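UDP-N-acetylglucosamine 2-epimerase (Listeria monocytogenes, PDB 3OT5) probably catalyses the reversible epimerisation of UDP-N-acetylglucosamine at C2 of the sugar, giving UDP-N-acetylmannosamine. Local coordinates at residues 27-32 with 111-116; 118-123 with 139-144. All coordinates share one frame; numbering follows the deposited sequence.

Interaction 1 of 2, residues 27-32 with 111-116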
ATOM      1  N   LYS A  27      27.628   2.540 -14.012  1.00 63.38           N
ATOM      2  CA  LYS A  27      26.333   2.851 -13.459  1.00 59.77           C
ATOM      3  C   LYS A  27      26.183   2.211 -12.088  1.00 56.63           C
ATOM      4  O   LYS A  27      26.979   1.353 -11.687  1.00 56.92           O
ATOM      5  CB  LYS A  27      25.211   2.265 -14.328  1.00 59.18           C
ATOM      6  CG  LYS A  27      25.240   2.597 -15.805  1.00 63.94           C
ATOM      7  CD  LYS A  27      25.154   4.078 -16.086  1.00 65.99           C
ATOM      8  CE  LYS A  27      24.977   4.311 -17.580  1.00 67.95           C
ATOM      9  NZ  LYS A  27      26.035   3.634 -18.350  1.00 69.88           N
ATOM     10  N   ILE A  28      25.142   2.635 -11.384  1.00 51.65           N
ATOM     11  CA  ILE A  28      24.786   2.054 -10.111  1.00 49.15           C
ATOM     12  C   ILE A  28      23.792   0.969 -10.505  1.00 46.15           C
ATOM     13  O   ILE A  28      22.699   1.275 -10.989  1.00 42.95           O
ATOM     14  CB  ILE A  28      24.111   3.061  -9.172  1.00 48.47           C
ATOM     15  CG1 ILE A  28      25.049   4.248  -8.919  1.00 49.42           C
ATOM     16  CG2 ILE A  28      23.721   2.378  -7.854  1.00 45.72           C
ATOM     17  CD1 ILE A  28      24.444   5.327  -8.037  1.00 52.08           C
ATOM     18  N   LYS A  29      24.182  -0.297 -10.364  1.00 44.83           N
ATOM     19  CA  LYS A  29      23.295  -1.381 -10.738  1.00 43.57           C
ATOM     20  C   LYS A  29      22.404  -1.722  -9.566  1.00 41.82           C
ATOM     21  O   LYS A  29      22.875  -2.200  -8.553  1.00 42.01           O
ATOM     22  CB  LYS A  29      24.074  -2.609 -11.222  1.00 45.03           C
ATOM     23  CG  LYS A  29      23.160  -3.739 -11.702  1.00 44.14           C
ATOM     24  CD  LYS A  29      23.946  -4.828 -12.408  1.00 49.31           C
ATOM     25  CE  LYS A  29      23.025  -5.834 -13.071  1.00 49.01           C
ATOM     26  NZ  LYS A  29      23.775  -6.876 -13.811  1.00 52.21           N
ATOM     27  N   VAL A  30      21.117  -1.439  -9.717  1.00 42.31           N
ATOM     28  CA  VAL A  30      20.124  -1.690  -8.677  1.00 40.71           C
ATOM     29  C   VAL A  30      19.237  -2.866  -9.054  1.00 41.16           C
ATOM     30  O   VAL A  30      18.622  -2.881 -10.120  1.00 44.33           O
ATOM     31  CB  VAL A  30      19.201  -0.506  -8.476  1.00 40.01           C
ATOM     32  CG1 VAL A  30      18.192  -0.811  -7.347  1.00 37.70           C
ATOM     33  CG2 VAL A  30      19.990   0.759  -8.176  1.00 36.60           C
ATOM     34  N   MET A  31      19.181  -3.843  -8.167  1.00 41.01           N
ATOM     35  CA  MET A  31      18.375  -5.022  -8.353  1.00 40.22           C
ATOM     36  C   MET A  31      17.181  -4.892  -7.441  1.00 39.88           C
ATOM     37  O   MET A  31      17.335  -4.882  -6.238  1.00 38.99           O
ATOM     38  CB  MET A  31      19.174  -6.278  -7.994  1.00 39.60           C
ATOM     39  CG  MET A  31      18.379  -7.539  -8.110  1.00 38.09           C
ATOM     40  SD  MET A  31      19.336  -9.005  -7.746  1.00 40.71           S
ATOM     41  CE  MET A  31      20.538  -8.948  -9.075  1.00 35.99           C
ATOM     42  N   SER A  32      15.994  -4.787  -8.028  1.00 41.19           N
ATOM     43  CA  SER A  32      14.759  -4.654  -7.267  1.00 41.49           C
ATOM     44  C   SER A  32      14.053  -5.982  -7.257  1.00 42.69           C
ATOM     45  O   SER A  32      13.766  -6.558  -8.310  1.00 43.07           O
ATOM     46  CB  SER A  32      13.871  -3.575  -7.871  1.00 40.92           C
ATOM     47  OG  SER A  32      14.540  -2.325  -7.804  1.00 42.77           O
ATOM     48  N   ALA A 111      24.937 -13.324  -7.096  1.00 47.60           N
ATOM     49  CA  ALA A 111      26.317 -13.720  -7.394  1.00 49.99           C
ATOM     50  C   ALA A 111      26.665 -13.491  -8.860  1.00 52.66           C
ATOM     51  O   ALA A 111      27.756 -13.014  -9.174  1.00 54.03           O
ATOM     52  CB  ALA A 111      26.554 -15.197  -7.025  1.00 48.36           C
ATOM     53  N   ALA A 112      25.729 -13.833  -9.745  1.00 53.57           N
ATOM     54  CA  ALA A 112      25.921 -13.691 -11.181  1.00 55.47           C
ATOM     55  C   ALA A 112      25.783 -12.236 -11.665  1.00 55.46           C
ATOM     56  O   ALA A 112      26.687 -11.710 -12.315  1.00 58.47           O
ATOM     57  CB  ALA A 112      24.935 -14.586 -11.924  1.00 55.71           C
ATOM     58  N   GLU A 113      24.660 -11.600 -11.346  1.00 52.39           N
ATOM     59  CA  GLU A 113      24.391 -10.220 -11.774  1.00 51.77           C
ATOM     60  C   GLU A 113      25.326  -9.181 -11.157  1.00 50.75           C
ATOM     61  O   GLU A 113      25.607  -8.142 -11.781  1.00 51.88           O
ATOM     62  CB  GLU A 113      22.932  -9.848 -11.464  1.00 50.67           C
ATOM     63  CG  GLU A 113      21.900 -10.668 -12.252  1.00 53.09           C
ATOM     64  CD  GLU A 113      21.918 -10.388 -13.756  1.00 59.69           C
ATOM     65  OE1 GLU A 113      22.005  -9.201 -14.163  1.00 60.07           O
ATOM     66  OE2 GLU A 113      21.804 -11.359 -14.533  1.00 63.67           O
ATOM     67  N   ASN A 114      25.793  -9.465  -9.942  1.00 48.58           N
ATOM     68  CA  ASN A 114      26.702  -8.595  -9.172  1.00 47.66           C
ATOM     69  C   ASN A 114      26.223  -7.142  -9.091  1.00 47.09           C
ATOM     70  O   ASN A 114      26.947  -6.212  -9.478  1.00 47.77           O
ATOM     71  CB  ASN A 114      28.133  -8.649  -9.724  1.00 49.78           C
ATOM     72  CG  ASN A 114      29.170  -8.036  -8.759  1.00 50.63           C
ATOM     73  OD1 ASN A 114      28.908  -7.890  -7.559  1.00 47.54           O
ATOM     74  ND2 ASN A 114      30.359  -7.708  -9.281  1.00 51.94           N
ATOM     75  N   PRO A 115      24.992  -6.941  -8.606  1.00 44.22           N
ATOM     76  CA  PRO A 115      24.498  -5.597  -8.467  1.00 43.56           C
ATOM     77  C   PRO A 115      25.189  -4.864  -7.340  1.00 43.07           C
ATOM     78  O   PRO A 115      25.723  -5.479  -6.412  1.00 40.97           O
ATOM     79  CB  PRO A 115      23.035  -5.803  -8.086  1.00 42.60           C
ATOM     80  CG  PRO A 115      23.029  -7.108  -7.365  1.00 42.00           C
ATOM     81  CD  PRO A 115      23.998  -7.933  -8.158  1.00 44.60           C
ATOM     82  N   ASP A 116      25.164  -3.542  -7.427  1.00 43.49           N
ATOM     83  CA  ASP A 116      25.732  -2.697  -6.398  1.00 42.99           C
ATOM     84  C   ASP A 116      24.795  -2.627  -5.209  1.00 41.08           C
ATOM     85  O   ASP A 116      25.223  -2.440  -4.078  1.00 40.89           O
ATOM     86  CB  ASP A 116      25.941  -1.317  -6.961  1.00 43.60           C
ATOM     87  CG  ASP A 116      26.927  -1.320  -8.079  1.00 45.97           C
ATOM     88  OD1 ASP A 116      27.914  -2.072  -7.974  1.00 54.02           O
ATOM     89  OD2 ASP A 116      26.731  -0.582  -9.052  1.00 45.85           O
TER
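In the first Rossmann-type domain, K29 and M31 of strand 28-34 meet E113, P115 and D116 at the turn where helix 95-113 ends and the chain heads into the next parallel strand. N114, with positive phi, is the first residue to leave the helix, and the residues that follow run up against the start of strand 28-34. K29 is gripped at both ends. D116 N donates to K29 O (2.9 Å), in the carbonyl plane on a lone pair, though the bond is bent at the hydrogen. In return K29 N gives an almost straight bond to D116 OD2 (2.9 Å), met from above the carboxylate plane; D116 thus bonds to both the N-H and the carbonyl of K29. With CG anti to the backbone N (chi1 -177°) and the rest extended, the K29 side chain runs obliquely past P115 to the helix end. There NZ holds two oxygens of E113: it is 3.0 Å from the backbone O and 2.9 Å from OE1, reached on the anti side but well out of the carboxylate plane, in a salt bridge. The C-terminal end of the helix would probably also favour a charged ammonium here. M31, bent at its last torsion (chi3 -64°), sets its methyl CE against both P115 CG and E113 CB, 3.5 Å from each. Beyond this junction, strand 28-34 bonds through its backbone to strand 57-63 and, via K29, to I117, while V30 points from its other face to L50 of helix 37-51.

Interaction 2 of 2, residues 118-123 with 139-144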
ATOM      1  N   VAL A 118      20.768  -4.107  -3.717  1.00 35.58           N
ATOM      2  CA  VAL A 118      19.566  -4.879  -3.875  1.00 34.62           C
ATOM      3  C   VAL A 118      18.508  -4.213  -3.031  1.00 34.57           C
ATOM      4  O   VAL A 118      18.775  -3.840  -1.874  1.00 35.22           O
ATOM      5  CB  VAL A 118      19.756  -6.314  -3.412  1.00 32.92           C
ATOM      6  CG1 VAL A 118      18.451  -7.110  -3.614  1.00 33.91           C
ATOM      7  CG2 VAL A 118      20.886  -6.954  -4.187  1.00 34.17           C
ATOM      8  N   LEU A 119      17.316  -4.044  -3.607  1.00 34.19           N
ATOM      9  CA  LEU A 119      16.218  -3.421  -2.888  1.00 34.14           C
ATOM     10  C   LEU A 119      15.137  -4.439  -2.647  1.00 34.16           C
ATOM     11  O   LEU A 119      14.640  -5.077  -3.588  1.00 33.97           O
ATOM     12  CB  LEU A 119      15.635  -2.226  -3.641  1.00 35.22           C
ATOM     13  CG  LEU A 119      16.617  -1.112  -3.977  1.00 36.17           C
ATOM     14  CD1 LEU A 119      15.926  -0.044  -4.825  1.00 36.64           C
ATOM     15  CD2 LEU A 119      17.222  -0.529  -2.702  1.00 37.51           C
ATOM     16  N   VAL A 120      14.805  -4.608  -1.369  1.00 34.01           N
ATOM     17  CA  VAL A 120      13.756  -5.520  -0.951  1.00 34.03           C
ATOM     18  C   VAL A 120      12.697  -4.634  -0.323  1.00 37.05           C
ATOM     19  O   VAL A 120      12.982  -3.514   0.178  1.00 36.05           O
ATOM     20  CB  VAL A 120      14.269  -6.606   0.013  1.00 34.79           C
ATOM     21  CG1 VAL A 120      15.404  -7.470  -0.686  1.00 31.10           C
ATOM     22  CG2 VAL A 120      14.780  -5.990   1.279  1.00 30.67           C
ATOM     23  N   HIS A 121      11.468  -5.114  -0.352  1.00 38.10           N
ATOM     24  CA  HIS A 121      10.382  -4.337   0.161  1.00 38.88           C
ATOM     25  C   HIS A 121       9.653  -4.935   1.347  1.00 39.10           C
ATOM     26  O   HIS A 121       9.391  -6.143   1.414  1.00 36.30           O
ATOM     27  CB  HIS A 121       9.342  -4.132  -0.940  1.00 40.72           C
ATOM     28  CG  HIS A 121       8.181  -3.299  -0.507  1.00 41.22           C
ATOM     29  ND1 HIS A 121       7.183  -3.786   0.311  1.00 44.00           N
ATOM     30  CD2 HIS A 121       7.866  -2.005  -0.758  1.00 42.84           C
ATOM     31  CE1 HIS A 121       6.305  -2.824   0.550  1.00 42.31           C
ATOM     32  NE2 HIS A 121       6.693  -1.738  -0.095  1.00 38.34           N
ATOM     33  N   GLY A 122       9.311  -4.045   2.268  1.00 37.68           N
ATOM     34  CA  GLY A 122       8.518  -4.388   3.423  1.00 38.74           C
ATOM     35  C   GLY A 122       8.848  -5.592   4.280  1.00 38.58           C
ATOM     36  O   GLY A 122       9.998  -5.828   4.658  1.00 38.08           O
ATOM     37  N   ASP A 123       7.822  -6.398   4.521  1.00 38.23           N
ATOM     38  CA  ASP A 123       7.929  -7.495   5.457  1.00 38.08           C
ATOM     39  C   ASP A 123       7.615  -8.907   4.977  1.00 37.85           C
ATOM     40  O   ASP A 123       7.381  -9.806   5.793  1.00 36.87           O
ATOM     41  CB  ASP A 123       6.995  -7.118   6.585  1.00 38.15           C
ATOM     42  CG  ASP A 123       5.624  -6.743   6.082  1.00 42.91           C
ATOM     43  OD1 ASP A 123       5.192  -7.306   5.042  1.00 43.77           O
ATOM     44  OD2 ASP A 123       4.967  -5.904   6.733  1.00 53.51           O
ATOM     45  N   LYS A 139      26.540  -7.469  -0.639  1.00 42.37           N
ATOM     46  CA  LYS A 139      26.037  -6.372  -1.465  1.00 42.95           C
ATOM     47  C   LYS A 139      25.272  -5.436  -0.559  1.00 42.20           C
ATOM     48  O   LYS A 139      24.723  -5.852   0.467  1.00 40.92           O
ATOM     49  CB  LYS A 139      25.056  -6.839  -2.538  1.00 43.89           C
ATOM     50  CG  LYS A 139      25.564  -7.366  -3.860  1.00 48.23           C
ATOM     51  CD  LYS A 139      26.626  -8.391  -3.765  1.00 55.84           C
ATOM     52  CE  LYS A 139      28.000  -7.773  -3.833  1.00 58.67           C
ATOM     53  NZ  LYS A 139      28.247  -7.264  -5.211  1.00 64.49           N
ATOM     54  N   MET A 140      25.201  -4.176  -0.954  1.00 41.74           N
ATOM     55  CA  MET A 140      24.471  -3.225  -0.172  1.00 43.11           C
ATOM     56  C   MET A 140      22.981  -3.580  -0.262  1.00 40.54           C
ATOM     57  O   MET A 140      22.477  -3.962  -1.327  1.00 40.27           O
ATOM     58  CB  MET A 140      24.746  -1.816  -0.657  1.00 45.06           C
ATOM     59  CG  MET A 140      24.125  -0.779   0.220  1.00 49.05           C
ATOM     60  SD  MET A 140      24.602   0.847  -0.300  1.00 55.47           S
ATOM     61  CE  MET A 140      23.747   1.857   0.919  1.00 56.89           C
ATOM     62  N   LEU A 141      22.303  -3.491   0.875  1.00 38.53           N
ATOM     63  CA  LEU A 141      20.891  -3.814   0.982  1.00 37.59           C
ATOM     64  C   LEU A 141      20.074  -2.582   1.325  1.00 36.47           C
ATOM     65  O   LEU A 141      20.326  -1.908   2.323  1.00 37.83           O
ATOM     66  CB  LEU A 141      20.669  -4.880   2.066  1.00 36.26           C
ATOM     67  CG  LEU A 141      19.227  -5.363   2.249  1.00 34.72           C
ATOM     68  CD1 LEU A 141      18.658  -5.900   0.945  1.00 30.72           C
ATOM     69  CD2 LEU A 141      19.150  -6.431   3.337  1.00 34.56           C
ATOM     70  N   GLY A 142      19.092  -2.297   0.485  1.00 35.66           N
ATOM     71  CA  GLY A 142      18.211  -1.170   0.696  1.00 35.86           C
ATOM     72  C   GLY A 142      16.849  -1.739   1.045  1.00 34.74           C
ATOM     73  O   GLY A 142      16.379  -2.683   0.393  1.00 31.98           O
ATOM     74  N   HIS A 143      16.211  -1.160   2.057  1.00 33.82           N
ATOM     75  CA  HIS A 143      14.903  -1.641   2.512  1.00 32.30           C
ATOM     76  C   HIS A 143      13.831  -0.588   2.281  1.00 33.82           C
ATOM     77  O   HIS A 143      13.809   0.460   2.941  1.00 33.93           O
ATOM     78  CB  HIS A 143      15.050  -2.066   3.971  1.00 31.57           C
ATOM     79  CG  HIS A 143      13.870  -2.788   4.539  1.00 32.53           C
ATOM     80  ND1 HIS A 143      13.588  -2.795   5.886  1.00 32.64           N
ATOM     81  CD2 HIS A 143      12.869  -3.474   3.942  1.00 32.43           C
ATOM     82  CE1 HIS A 143      12.501  -3.509   6.102  1.00 32.57           C
ATOM     83  NE2 HIS A 143      12.039  -3.923   4.937  1.00 32.13           N
ATOM     84  N   VAL A 144      12.960  -0.863   1.305  1.00 34.17           N
ATOM     85  CA  VAL A 144      11.873   0.039   0.949  1.00 33.88           C
ATOM     86  C   VAL A 144      10.743  -0.253   1.911  1.00 35.39           C
ATOM     87  O   VAL A 144      10.395  -1.401   2.090  1.00 33.93           O
ATOM     88  CB  VAL A 144      11.415  -0.165  -0.499  1.00 33.85           C
ATOM     89  CG1 VAL A 144      10.283   0.785  -0.826  1.00 30.30           C
ATOM     90  CG2 VAL A 144      12.595   0.050  -1.464  1.00 34.40           C
TER
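L119 and G142, V120 and H143 pair in register as neighbouring parallel strands of a Rossmann-type sheet, the two strands of a beta-alpha-beta unit whose connection is helix 125-136. Their short axes lie 4.8 Å apart, and the backbone bonds follow the usual parallel ladder: V118 N to M140 O, G142 N to V118 O, V120 N to G142 O, V144 N to V120 O, and, past the strand end, G122 N to V144 O. On one face G142 has no side chain, and L119 CD2 lies over its backbone, 3.6 Å from G142 CA; farther along, the H121 ring has V144 O over one face while its CD2 touches V144 CG1 at 3.7 Å. The opposite face carries V118, V120, L141 and H143. There L141 CD1 sits 3.5 Å from V118 O and 3.9 Å from V120 CG2, the V120 and L141 side chains crossing at about a right angle. Farther out, helices 37-51 and 380-392 cover the face of L119 and V144, and helices 125-136 and 159-169 that of V120 and L141. At the strand's end S127 OG hydrogen-bonds H121 O, and R163 forms a salt bridge with D123. The H143 side chain reaches across to the neighbouring segment beside the last rung, where its NE2 donates to G122 O at 2.8 Å, nearly straight and close to the ring plane.

How the interactions relate
Both contacts belong to one parallel sheet, and strand 117-121 is their common element: interaction 1 ends at the turn leading into it, interaction 2 begins within it. Their centres are 12 Å apart. The strands 28-34 and 117-121 are neighbours, joined by a probable hydrogen bond from L119 N to M31 O (2.8 Å), with V30 CG1 packed 3.5 Å from L119 CD1. Near the start of strand 140-144, K139 NZ approaches N114 OD1, too closely for its detail to be certain. Interaction 1 thus lies at the N-terminal ends of the strands, whereas H121, G122 and D123 mark the C-terminal end, which in this two-domain family probably faces the interdomain substrate cleft.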